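Local coordinates for protein xyloglucan-specific endo-beta-1,4-glucanase BoGH9A (Bacteroides ovatus, PDB 6DHT) that hydrolyses internal beta-1,4-glucosidic linkages in the xyloglucan backbone, releasing xyloglucan oligosaccharides for the gut bacterium Bacteroides ovatus, at residues His146-Ala150 against Tyr259-Lys263; Ser188-Phe193 against Met452-Leu456; Met275-Ser279 against Phe292-Leu297; Ile369-Pro373 against Asn446-Ser450. All coordinates share one frame; numbering follows the deposited sequence. Where two conformers were deposited one is given.

Contact 1: His146-Ala150 against Tyr259-Lys263; sequences HPSAA and YVVQK
H146 turns the edge of its imidazole to the face of the Y259 ring, an offset edge-to-face pair with the planes at 87° and the centroids 5.5 Å apart. The contact sits where two parallel neighbours of a small mixed sheet, strands 143-145 and 259-260, run out. The backbone bond from H146 N to V260 O, 3.1 Å, carries their pairing one step further, and the chain then bends into a short 3-10 turn. With CG anti to the backbone N (chi1 -167°), the imidazole lies between two neighbours: V261 CG1 packs over one face, 4.1 Å from H146 CG, and P147 CD covers the other. At the rim, H146 CD2 touches Y259 CD2 at 3.9 Å, while NE2 is hydrogen-bonded to the carbonyl of P326. H146 ND1 accepts from S148 N, tilted from the ring plane, and pairs with S148 OG at 2.7 Å. That hydroxyl also takes the backbone N-H of Q262, so it couples ring and loop. An alanine in place of the histidine would probably leave the Y259 face without its edge partner and S148 N and OG without the ND1 they share. Next along the 3-10 turn, A149 CB rests 3.6 Å from V261 C. Further along, a water donates to S148 O at 3.0 Å and accepts from K263 N at 2.9 Å.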
loop_
_atom_site.group_PDB
_atom_site.type_symbol
_atom_site.label_atom_id
_atom_site.label_comp_id
_atom_site.label_asym_id
_atom_site.label_seq_id
_atom_site.Cartn_x
_atom_site.Cartn_y
_atom_site.Cartn_z
ATOM N N HIS A 146 -14.621 -17.741 18.758
ATOM C CA HIS A 146 -13.565 -18.597 19.267
ATOM C C HIS A 146 -13.499 -18.470 20.791
ATOM O O HIS A 146 -13.894 -17.447 21.336
ATOM C CB HIS A 146 -12.251 -18.154 18.646
ATOM C CG HIS A 146 -11.119 -19.109 18.835
ATOM N ND1 HIS A 146 -10.133 -18.912 19.777
ATOM C CD2 HIS A 146 -10.789 -20.245 18.180
ATOM C CE1 HIS A 146 -9.246 -19.884 19.694
ATOM N NE2 HIS A 146 -9.616 -20.705 18.726
ATOM N N PRO A 147 -13.033 -19.522 21.488
ATOM C CA PRO A 147 -12.915 -19.377 22.941
ATOM C C PRO A 147 -12.068 -18.172 23.372
ATOM O O PRO A 147 -12.367 -17.573 24.402
ATOM C CB PRO A 147 -12.253 -20.692 23.358
ATOM C CG PRO A 147 -12.762 -21.676 22.368
ATOM C CD PRO A 147 -12.836 -20.920 21.061
ATOM N N SER A 148 -11.055 -17.811 22.588
ATOM C CA SER A 148 -10.209 -16.667 22.927
ATOM C C SER A 148 -10.968 -15.334 22.856
ATOM O O SER A 148 -10.522 -14.329 23.416
ATOM C CB SER A 148 -9.015 -16.596 21.990
ATOM O OG SER A 148 -9.456 -16.436 20.654
ATOM N N ALA A 149 -12.114 -15.332 22.182
ATOM C CA ALA A 149 -12.886 -14.116 21.970
ATOM C C ALA A 149 -14.146 -14.029 22.827
ATOM O O ALA A 149 -14.877 -13.045 22.739
ATOM C CB ALA A 149 -13.256 -13.987 20.483
ATOM N N ALA A 150 -14.393 -15.043 23.657
ATOM C CA ALA A 150 -15.641 -15.117 24.414
ATOM C C ALA A 150 -15.862 -13.935 25.347
ATOM O O ALA A 150 -14.920 -13.411 25.940
ATOM C CB ALA A 150 -15.686 -16.405 25.216
ATOM N N TYR A 259 -13.810 -18.193 12.279
ATOM C CA TYR A 259 -13.849 -17.714 13.661
ATOM C C TYR A 259 -13.444 -16.254 13.764
ATOM O O TYR A 259 -12.658 -15.790 12.946
ATOM C CB TYR A 259 -12.864 -18.484 14.542
ATOM C CG TYR A 259 -13.143 -19.962 14.700
ATOM C CD1 TYR A 259 -12.665 -20.871 13.782
ATOM C CD2 TYR A 259 -13.856 -20.435 15.789
ATOM C CE1 TYR A 259 -12.906 -22.225 13.921
ATOM C CE2 TYR A 259 -14.100 -21.796 15.944
ATOM C CZ TYR A 259 -13.625 -22.678 15.001
ATOM O OH TYR A 259 -13.855 -24.032 15.130
ATOM N N VAL A 260 -13.966 -15.551 14.760
ATOM C CA VAL A 260 -13.337 -14.316 15.237
ATOM C C VAL A 260 -12.581 -14.658 16.512
ATOM O O VAL A 260 -13.050 -15.453 17.342
ATOM C CB VAL A 260 -14.319 -13.125 15.449
ATOM C CG1 VAL A 260 -14.986 -12.722 14.128
ATOM C CG2 VAL A 260 -15.360 -13.443 16.501
ATOM N N VAL A 261 -11.385 -14.112 16.639
ATOM C CA VAL A 261 -10.513 -14.417 17.754
ATOM C C VAL A 261 -10.277 -13.216 18.678
ATOM O O VAL A 261 -10.846 -12.125 18.479
ATOM C CB VAL A 261 -9.198 -14.985 17.244
ATOM C CG1 VAL A 261 -9.461 -16.239 16.420
ATOM C CG2 VAL A 261 -8.465 -13.948 16.392
ATOM N N GLN A 262 -9.437 -13.467 19.684
ATOM C CA GLN A 262 -9.092 -12.547 20.765
ATOM C C GLN A 262 -9.063 -11.068 20.379
ATOM O O GLN A 262 -8.410 -10.686 19.410
ATOM C CB GLN A 262 -7.712 -12.923 21.305
ATOM C CG GLN A 262 -7.259 -12.151 22.540
ATOM C CD GLN A 262 -5.744 -11.957 22.600
ATOM O OE1 GLN A 262 -4.980 -12.920 22.692
ATOM N NE2 GLN A 262 -5.300 -10.695 22.530
ATOM N N LYS A 263 -9.744 -10.250 21.166
ATOM C CA LYS A 263 -9.631 -8.797 21.058
ATOM C C LYS A 263 -8.198 -8.353 21.334
ATOM O O LYS A 263 -7.537 -8.894 22.213
ATOM C CB LYS A 263 -10.579 -8.140 22.064
ATOM C CG LYS A 263 -12.046 -8.371 21.793
ATOM C CD LYS A 263 -12.872 -7.972 23.017
ATOM C CE LYS A 263 -14.353 -8.136 22.776
ATOM N NZ LYS A 263 -15.096 -8.343 24.065
HETATM O O HOH W 1 -11.100 -11.427 23.447
HETATM O O HOH W 2 -13.816 -11.027 24.465
#

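Contact 2: Ser188-Phe193 against Met452-Leu456; sequences SIYQLF and MYAYL. With EDO (1,2-ethanediol), chain P.
Y453 reaches from helix 439-458 toward S188, I189 and L192 on helix 176-192, two helices of the (alpha/alpha)6 barrel of family 9 glycosidases. The two segments run in similar directions, 32° apart, but their axes stay 12.9 Å from each other, so long side chains must span the distance. From Y453 CB the ring extends across, with F384 stacked on it. The first touches come at the far end of the Y453 ring, where CE2 has the I189 methyl CD1 at its edge, 3.9 Å away, and L192 CD1 comes in obliquely to CE1 and CZ, 3.7 Å from CZ. At the tip, Y453 OH lies 3.4 Å from S188 CB, while the S188 hydroxyl turns back to the carbonyl of G184. A water in the ring plane shares a hydrogen bond with Y453 OH and donates another to S188 O, tying the tyrosine to helix 176-192. Beside the tyrosine, M452 leaves its backbone with CG anti to N (chi1 -178°) and then bends at both later torsions, which brings CE up to L192 CD1 and I189 CG1. M452 SD meets the F193 ring at its edge, near CZ, and both residues also touch S563 of helix 551-567. A 1,2-ethanediol, probably from the crystallisation liquor, donates from O1 to L192 O and lies against F193 CE1. L192 CD1, already against the tyrosine, packs 3.6 Å from L456 CD1.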
loop_
_atom_site.group_PDB
_atom_site.type_symbol
_atom_site.label_atom_id
_atom_site.label_comp_id
_atom_site.label_asym_id
_atom_site.label_seq_id
_atom_site.Cartn_x
_atom_site.Cartn_y
_atom_site.Cartn_z
ATOM N N SER A 188 -5.202 8.792 3.866
ATOM C CA SER A 188 -4.277 9.911 4.087
ATOM C C SER A 188 -4.013 10.590 2.736
ATOM O O SER A 188 -4.082 11.824 2.614
ATOM C CB SER A 188 -2.949 9.439 4.698
ATOM O OG SER A 188 -3.144 8.844 5.972
ATOM N N ILE A 189 -3.732 9.814 1.698
ATOM C CA ILE A 189 -3.437 10.405 0.394
ATOM C C ILE A 189 -4.718 10.990 -0.237
ATOM O O ILE A 189 -4.692 12.062 -0.870
ATOM C CB ILE A 189 -2.693 9.371 -0.529
ATOM C CG1 ILE A 189 -1.177 9.349 -0.222
ATOM C CG2 ILE A 189 -2.864 9.665 -2.004
ATOM C CD1 ILE A 189 -0.797 8.948 1.119
ATOM N N TYR A 190 -5.839 10.309 -0.036
ATOM C CA TYR A 190 -7.130 10.836 -0.485
ATOM C C TYR A 190 -7.359 12.296 -0.053
ATOM O O TYR A 190 -7.780 13.145 -0.851
ATOM C CB TYR A 190 -8.261 9.942 0.051
ATOM C CG TYR A 190 -9.616 10.536 -0.235
ATOM C CD1 TYR A 190 -10.223 10.354 -1.474
ATOM C CD2 TYR A 190 -10.278 11.283 0.739
ATOM C CE1 TYR A 190 -11.450 10.964 -1.759
ATOM C CE2 TYR A 190 -11.468 11.858 0.473
ATOM C CZ TYR A 190 -12.065 11.678 -0.759
ATOM O OH TYR A 190 -13.289 12.314 -0.976
ATOM N N GLN A 191 -7.065 12.582 1.209
ATOM C CA GLN A 191 -7.312 13.909 1.782
ATOM C C GLN A 191 -6.472 14.991 1.137
ATOM O O GLN A 191 -6.837 16.175 1.188
ATOM C CB GLN A 191 -7.071 13.870 3.285
ATOM C CG GLN A 191 -8.181 13.170 4.066
ATOM C CD GLN A 191 -7.832 12.958 5.519
ATOM O OE1 GLN A 191 -8.162 13.775 6.374
ATOM N NE2 GLN A 191 -7.216 11.840 5.831
ATOM N N LEU A 192 -5.361 14.627 0.508
ATOM C CA LEU A 192 -4.484 15.588 -0.184
ATOM C C LEU A 192 -4.929 15.886 -1.597
ATOM O O LEU A 192 -4.515 16.906 -2.155
ATOM C CB LEU A 192 -3.069 15.024 -0.267
ATOM C CG LEU A 192 -2.321 14.726 1.027
ATOM C CD1 LEU A 192 -1.078 13.893 0.743
ATOM C CD2 LEU A 192 -1.992 15.990 1.760
ATOM N N PHE A 193 -5.713 15.000 -2.209
ATOM C CA PHE A 193 -6.031 15.066 -3.629
ATOM C C PHE A 193 -7.505 14.820 -3.909
ATOM O O PHE A 193 -7.893 13.948 -4.659
ATOM C CB PHE A 193 -5.166 14.044 -4.405
ATOM C CG PHE A 193 -3.675 14.266 -4.244
ATOM C CD1 PHE A 193 -3.056 15.324 -4.868
ATOM C CD2 PHE A 193 -2.913 13.437 -3.451
ATOM C CE1 PHE A 193 -1.709 15.565 -4.688
ATOM C CE2 PHE A 193 -1.563 13.677 -3.266
ATOM C CZ PHE A 193 -0.951 14.714 -3.906
ATOM N N MET A 452 7.244 12.266 -1.031
ATOM C CA MET A 452 6.169 13.052 -1.593
ATOM C C MET A 452 5.601 14.012 -0.520
ATOM O O MET A 452 5.358 15.198 -0.778
ATOM C CB MET A 452 5.117 12.081 -2.172
ATOM C CG MET A 452 3.925 12.707 -2.854
ATOM S SD MET A 452 2.669 13.363 -1.732
ATOM C CE MET A 452 2.131 11.836 -0.931
ATOM N N TYR A 453 5.396 13.513 0.697
ATOM C CA TYR A 453 4.968 14.402 1.774
ATOM C C TYR A 453 6.012 15.477 2.055
ATOM O O TYR A 453 5.666 16.629 2.306
ATOM C CB TYR A 453 4.715 13.637 3.073
ATOM C CG TYR A 453 3.297 13.111 3.220
ATOM C CD1 TYR A 453 2.288 13.913 3.730
ATOM C CD2 TYR A 453 2.969 11.834 2.810
ATOM C CE1 TYR A 453 0.985 13.436 3.850
ATOM C CE2 TYR A 453 1.678 11.342 2.925
ATOM C CZ TYR A 453 0.695 12.157 3.436
ATOM O OH TYR A 453 -0.604 11.697 3.563
ATOM N N ALA A 454 7.290 15.140 2.039
ATOM C CA ALA A 454 8.319 16.173 2.242
ATOM C C ALA A 454 8.264 17.275 1.169
ATOM O O ALA A 454 8.428 18.478 1.488
ATOM C CB ALA A 454 9.698 15.547 2.283
ATOM N N TYR A 455 7.995 16.909 -0.083
ATOM C CA TYR A 455 7.757 17.875 -1.149
ATOM C C TYR A 455 6.554 18.766 -0.786
ATOM O O TYR A 455 6.634 20.005 -0.847
ATOM C CB TYR A 455 7.504 17.183 -2.494
ATOM C CG TYR A 455 6.992 18.116 -3.547
ATOM C CD1 TYR A 455 7.834 19.052 -4.146
ATOM C CD2 TYR A 455 5.661 18.098 -3.926
ATOM C CE1 TYR A 455 7.351 19.917 -5.091
ATOM C CE2 TYR A 455 5.171 18.967 -4.868
ATOM C CZ TYR A 455 6.026 19.873 -5.461
ATOM O OH TYR A 455 5.557 20.769 -6.413
ATOM N N LEU A 456 5.445 18.154 -0.380
ATOM C CA LEU A 456 4.248 18.922 -0.078
ATOM C C LEU A 456 4.484 19.928 1.050
ATOM O O LEU A 456 3.900 21.016 1.040
ATOM C CB LEU A 456 3.078 17.990 0.275
ATOM C CG LEU A 456 2.519 17.149 -0.880
ATOM C CD1 LEU A 456 1.320 16.372 -0.348
ATOM C CD2 LEU A 456 2.121 17.967 -2.065
HETATM C C1 EDO P . -1.855 18.531 -2.458
HETATM O O1 EDO P . -2.793 19.126 -1.542
HETATM C C2 EDO P . -1.989 19.106 -3.874
HETATM O O2 EDO P . -0.889 19.972 -4.171
HETATM O O HOH W 3 -2.582 13.334 4.353
#

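Contact 3: Met275-Ser279 against Phe292-Leu297; sequences MAQSS and FSKRAL
F292 points its ring end at M275 and S278. M275 SD lies 5.4 Å from the ring centroid and 70° off the normal, an oblique Met-aromatic contact, and S278 CB comes within 4.1 Å of F292 CE2. The phenylalanine also has F282 edge-to-face with it, so its ring is held from several directions. S293, next in line, is bonded to S279 through its carbonyl. With OG opposite the backbone N (chi1 -175°), S279 carries its hydroxyl to S293 O, and S279 OG donates there at 2.8 Å; the hydroxyl comes from above the carbonyl plane, and L297 N reaches the same oxygen from the opposite face. A return bond from S293 OG to S279 O is doubtful, since the S293 side chain has two conformers. Such closeness suits an antiparallel helical hairpin: helices 265-281 and 292-309 follow each other in the (alpha/alpha)6 barrel, and the segments run at 155° with axes 7.8 Å apart. One turn after F292 comes A296. Its methyl sits over one face of the F292 ring and also packs against M275, with A296 CB 3.5 Å from M275 O and 4.0 Å from M275 SD. Next to it, L297 touches L349 of helix 339-353, and L297 CB settles 3.4 Å from S279 OG.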
loop_
_atom_site.group_PDB
_atom_site.type_symbol
_atom_site.label_atom_id
_atom_site.label_comp_id
_atom_site.label_asym_id
_atom_site.label_seq_id
_atom_site.Cartn_x
_atom_site.Cartn_y
_atom_site.Cartn_z
ATOM N N MET A 275 -11.733 4.661 11.908
ATOM C CA MET A 275 -13.139 5.032 12.004
ATOM C C MET A 275 -13.301 6.542 12.278
ATOM O O MET A 275 -14.140 7.180 11.667
ATOM C CB MET A 275 -13.850 4.160 13.055
ATOM C CG MET A 275 -14.035 2.726 12.585
ATOM S SD MET A 275 -15.155 2.649 11.203
ATOM C CE MET A 275 -14.950 0.938 10.727
ATOM N N ALA A 276 -12.446 7.079 13.134
ATOM C CA ALA A 276 -12.434 8.523 13.368
ATOM C C ALA A 276 -12.081 9.285 12.067
ATOM O O ALA A 276 -12.735 10.275 11.713
ATOM C CB ALA A 276 -11.464 8.852 14.472
ATOM N N GLN A 277 -11.040 8.823 11.369
ATOM C CA GLN A 277 -10.682 9.373 10.068
ATOM C C GLN A 277 -11.871 9.304 9.108
ATOM O O GLN A 277 -12.243 10.283 8.478
ATOM C CB GLN A 277 -9.513 8.558 9.501
ATOM C CG GLN A 277 -8.849 9.104 8.230
ATOM C CD GLN A 277 -7.921 8.092 7.592
ATOM O OE1 GLN A 277 -8.286 6.938 7.386
ATOM N NE2 GLN A 277 -6.718 8.518 7.294
ATOM N N SER A 278 -12.433 8.098 8.961
ATOM C CA SER A 278 -13.538 7.884 8.030
ATOM C C SER A 278 -14.768 8.746 8.346
ATOM O O SER A 278 -15.492 9.152 7.438
ATOM C CB SER A 278 -13.924 6.404 7.987
ATOM O OG SER A 278 -12.799 5.626 7.579
ATOM N N SER A 279 -15.012 8.983 9.633
ATOM C CA SER A 279 -16.140 9.806 10.045
ATOM C C SER A 279 -16.089 11.153 9.332
ATOM O O SER A 279 -17.103 11.631 8.824
ATOM C CB SER A 279 -16.122 10.005 11.554
ATOM O OG SER A 279 -17.284 10.718 11.933
ATOM N N PHE A 292 -23.367 6.620 8.311
ATOM C CA PHE A 292 -22.071 6.009 8.591
ATOM C C PHE A 292 -21.122 6.936 9.367
ATOM O O PHE A 292 -20.449 6.518 10.305
ATOM C CB PHE A 292 -21.423 5.507 7.299
ATOM C CG PHE A 292 -20.022 5.004 7.484
ATOM C CD1 PHE A 292 -19.741 3.955 8.337
ATOM C CD2 PHE A 292 -18.984 5.599 6.796
ATOM C CE1 PHE A 292 -18.454 3.529 8.520
ATOM C CE2 PHE A 292 -17.686 5.150 6.953
ATOM C CZ PHE A 292 -17.421 4.132 7.811
ATOM N N SER A 293 -21.042 8.196 8.964
ATOM C CA SER A 293 -20.143 9.126 9.631
ATOM C C SER A 293 -20.378 9.129 11.137
ATOM O O SER A 293 -19.442 8.991 11.912
ATOM C CB SER A 293 -20.295 10.538 9.074
ATOM O OG SER A 293 -19.515 11.450 9.825
ATOM N N LYS A 294 -21.640 9.284 11.545
ATOM C CA LYS A 294 -21.994 9.271 12.961
ATOM C C LYS A 294 -21.688 7.942 13.638
ATOM O O LYS A 294 -21.096 7.891 14.713
ATOM C CB LYS A 294 -23.484 9.590 13.096
ATOM C CG LYS A 294 -23.977 9.721 14.524
ATOM C CD LYS A 294 -25.501 9.818 14.560
ATOM C CE LYS A 294 -26.008 10.043 15.969
ATOM N NZ LYS A 294 -25.692 11.421 16.443
ATOM N N ARG A 295 -22.080 6.855 12.999
ATOM C CA ARG A 295 -21.806 5.531 13.544
ATOM C C ARG A 295 -20.307 5.265 13.717
ATOM O O ARG A 295 -19.873 4.701 14.714
ATOM C CB ARG A 295 -22.435 4.473 12.636
ATOM C CG ARG A 295 -22.227 3.078 13.104
ATOM C CD ARG A 295 -22.962 2.077 12.239
ATOM N NE ARG A 295 -22.758 0.724 12.757
ATOM C CZ ARG A 295 -22.976 -0.392 12.070
ATOM N NH1 ARG A 295 -23.397 -0.336 10.806
ATOM N NH2 ARG A 295 -22.747 -1.563 12.652
ATOM N N ALA A 296 -19.505 5.686 12.741
ATOM C CA ALA A 296 -18.063 5.447 12.796
ATOM C C ALA A 296 -17.436 6.154 13.977
ATOM O O ALA A 296 -16.597 5.604 14.680
ATOM C CB ALA A 296 -17.412 5.935 11.511
ATOM N N LEU A 297 -17.850 7.400 14.199
ATOM C CA LEU A 297 -17.263 8.167 15.286
ATOM C C LEU A 297 -17.640 7.575 16.656
ATOM O O LEU A 297 -16.789 7.407 17.531
ATOM C CB LEU A 297 -17.657 9.647 15.187
ATOM C CG LEU A 297 -16.970 10.534 16.216
ATOM C CD1 LEU A 297 -15.456 10.506 16.070
ATOM C CD2 LEU A 297 -17.506 11.954 16.117
#

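Contact 4: Ile369-Pro373 against Asn446-Ser450; sequences IYTAP and NQGVS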
loop_
_atom_site.group_PDB
_atom_site.type_symbol
_atom_site.label_atom_id
_atom_site.label_comp_id
_atom_site.label_asym_id
_atom_site.label_seq_id
_atom_site.Cartn_x
_atom_site.Cartn_y
_atom_site.Cartn_z
ATOM N N ILE A 369 11.105 10.712 16.167
ATOM C CA ILE A 369 11.717 10.679 14.840
ATOM C C ILE A 369 10.639 10.287 13.808
ATOM O O ILE A 369 9.610 9.725 14.187
ATOM C CB ILE A 369 12.857 9.654 14.859
ATOM C CG1 ILE A 369 13.745 9.772 13.624
ATOM C CG2 ILE A 369 12.298 8.245 14.997
ATOM C CD1 ILE A 369 14.949 8.825 13.651
ATOM N N TYR A 370 10.845 10.615 12.531
ATOM C CA TYR A 370 9.946 10.148 11.475
ATOM C C TYR A 370 10.424 8.781 10.956
ATOM O O TYR A 370 11.613 8.596 10.701
ATOM C CB TYR A 370 9.875 11.126 10.302
ATOM C CG TYR A 370 8.953 10.630 9.225
ATOM C CD1 TYR A 370 7.596 10.938 9.249
ATOM C CD2 TYR A 370 9.427 9.803 8.204
ATOM C CE1 TYR A 370 6.738 10.447 8.281
ATOM C CE2 TYR A 370 8.574 9.317 7.240
ATOM C CZ TYR A 370 7.236 9.626 7.280
ATOM O OH TYR A 370 6.354 9.162 6.323
ATOM N N THR A 371 9.491 7.840 10.820
ATOM C CA THR A 371 9.751 6.555 10.158
ATOM C C THR A 371 8.612 6.344 9.185
ATOM O O THR A 371 7.506 6.798 9.424
ATOM C CB THR A 371 9.777 5.390 11.149
ATOM O OG1 THR A 371 8.573 5.392 11.914
ATOM C CG2 THR A 371 10.964 5.511 12.088
ATOM N N ALA A 372 8.879 5.650 8.083
ATOM C CA ALA A 372 7.864 5.436 7.057
ATOM C C ALA A 372 6.729 4.606 7.631
ATOM O O ALA A 372 6.932 3.837 8.589
ATOM C CB ALA A 372 8.485 4.719 5.860
ATOM N N PRO A 373 5.525 4.737 7.053
ATOM C CA PRO A 373 4.394 3.939 7.533
ATOM C C PRO A 373 4.557 2.439 7.273
ATOM O O PRO A 373 5.188 2.043 6.291
ATOM C CB PRO A 373 3.201 4.539 6.760
ATOM C CG PRO A 373 3.804 5.095 5.516
ATOM C CD PRO A 373 5.151 5.630 5.944
ATOM N N ASN A 446 6.905 3.154 0.396
ATOM C CA ASN A 446 6.579 4.030 1.529
ATOM C C ASN A 446 7.670 5.066 1.779
ATOM O O ASN A 446 7.401 6.144 2.317
ATOM C CB ASN A 446 6.192 3.222 2.770
ATOM C CG ASN A 446 4.838 2.628 2.626
ATOM O OD1 ASN A 446 4.077 3.026 1.745
ATOM N ND2 ASN A 446 4.541 1.623 3.425
ATOM N N GLN A 447 8.888 4.779 1.361
ATOM C CA GLN A 447 9.917 5.825 1.302
ATOM C C GLN A 447 9.514 6.898 0.289
ATOM O O GLN A 447 9.589 8.101 0.569
ATOM C CB GLN A 447 11.255 5.198 0.907
ATOM C CG GLN A 447 12.441 6.087 0.899
ATOM C CD GLN A 447 13.661 5.284 0.532
ATOM O OE1 GLN A 447 13.999 5.162 -0.640
ATOM N NE2 GLN A 447 14.265 4.649 1.517
ATOM N N GLY A 448 9.047 6.460 -0.878
ATOM C CA GLY A 448 8.485 7.360 -1.871
ATOM C C GLY A 448 7.349 8.218 -1.351
ATOM O O GLY A 448 7.319 9.415 -1.599
ATOM N N VAL A 449 6.402 7.603 -0.651
ATOM C CA VAL A 449 5.272 8.332 -0.066
ATOM C C VAL A 449 5.806 9.409 0.891
ATOM O O VAL A 449 5.325 10.551 0.888
ATOM C CB VAL A 449 4.314 7.375 0.671
ATOM C CG1 VAL A 449 3.241 8.152 1.438
ATOM C CG2 VAL A 449 3.631 6.431 -0.290
ATOM N N SER A 450 6.762 9.036 1.732
ATOM C CA SER A 450 7.386 9.958 2.688
ATOM C C SER A 450 8.037 11.143 1.967
ATOM O O SER A 450 7.889 12.319 2.373
ATOM C CB SER A 450 8.377 9.227 3.573
ATOM O OG SER A 450 7.774 8.150 4.239
#
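The loop between helices 356-364 and 379-386, which a few residues on supplies the calcium ligand G376, lies here against helix 439-458 of the catalytic barrel. Y370 reaches in with CG anti to its own nitrogen (chi1 180°), and its OH donates to S450 OG at 2.7 Å. The serine oxygen lies at the edge of the phenol, in the ring plane, and S450 OG in turn donates to N446 O, one turn earlier, at 2.8 Å. Since S450 N donates to that same carbonyl, N446 O is gripped twice. A phenylalanine here would probably leave S450 OG without its donor, so that the serine would be less firmly tied to the loop. The Y370 ring is also met edge-to-face by Y411. Further along the loop, A372 CB packs 4.1 Å from N446 CB, and P373 CG crosses over N446 CG at 3.9 Å. N446 ND2 adds a weak bond to P373 O, 3.0 Å long and bent to 125°. A strong hydroxyl bond and a weak amide bond thus accompany the A372 and P373 packing, in an inter-helix loop packed on a helix of the (alpha/alpha)6 barrel that characterises family 9 glycosidases.

Overall arrangement
All four contacts lie in the family 9 catalytic region. Contacts 2 and 4, their centres about 12 Å apart, share helix 439-458, and I189 packs on V449 between them. Contact 3, its centre about 21 Å from that of contact 2, touches it where Q277 meets S188 and Q191, so helices 176-192, 265-281 and 439-458 pack continuously. Contact 1 stands apart in the small mixed sheet, centre to centre about 25 Å from contact 3 and about 37 Å from contact 2, though strand 259-260 leads into helix 265-281. Along the chain contacts 1 and 2 interleave, and contacts 3 and 4 fall between 188-193 and 452-456, so distant segments meet in both barrel and sheet.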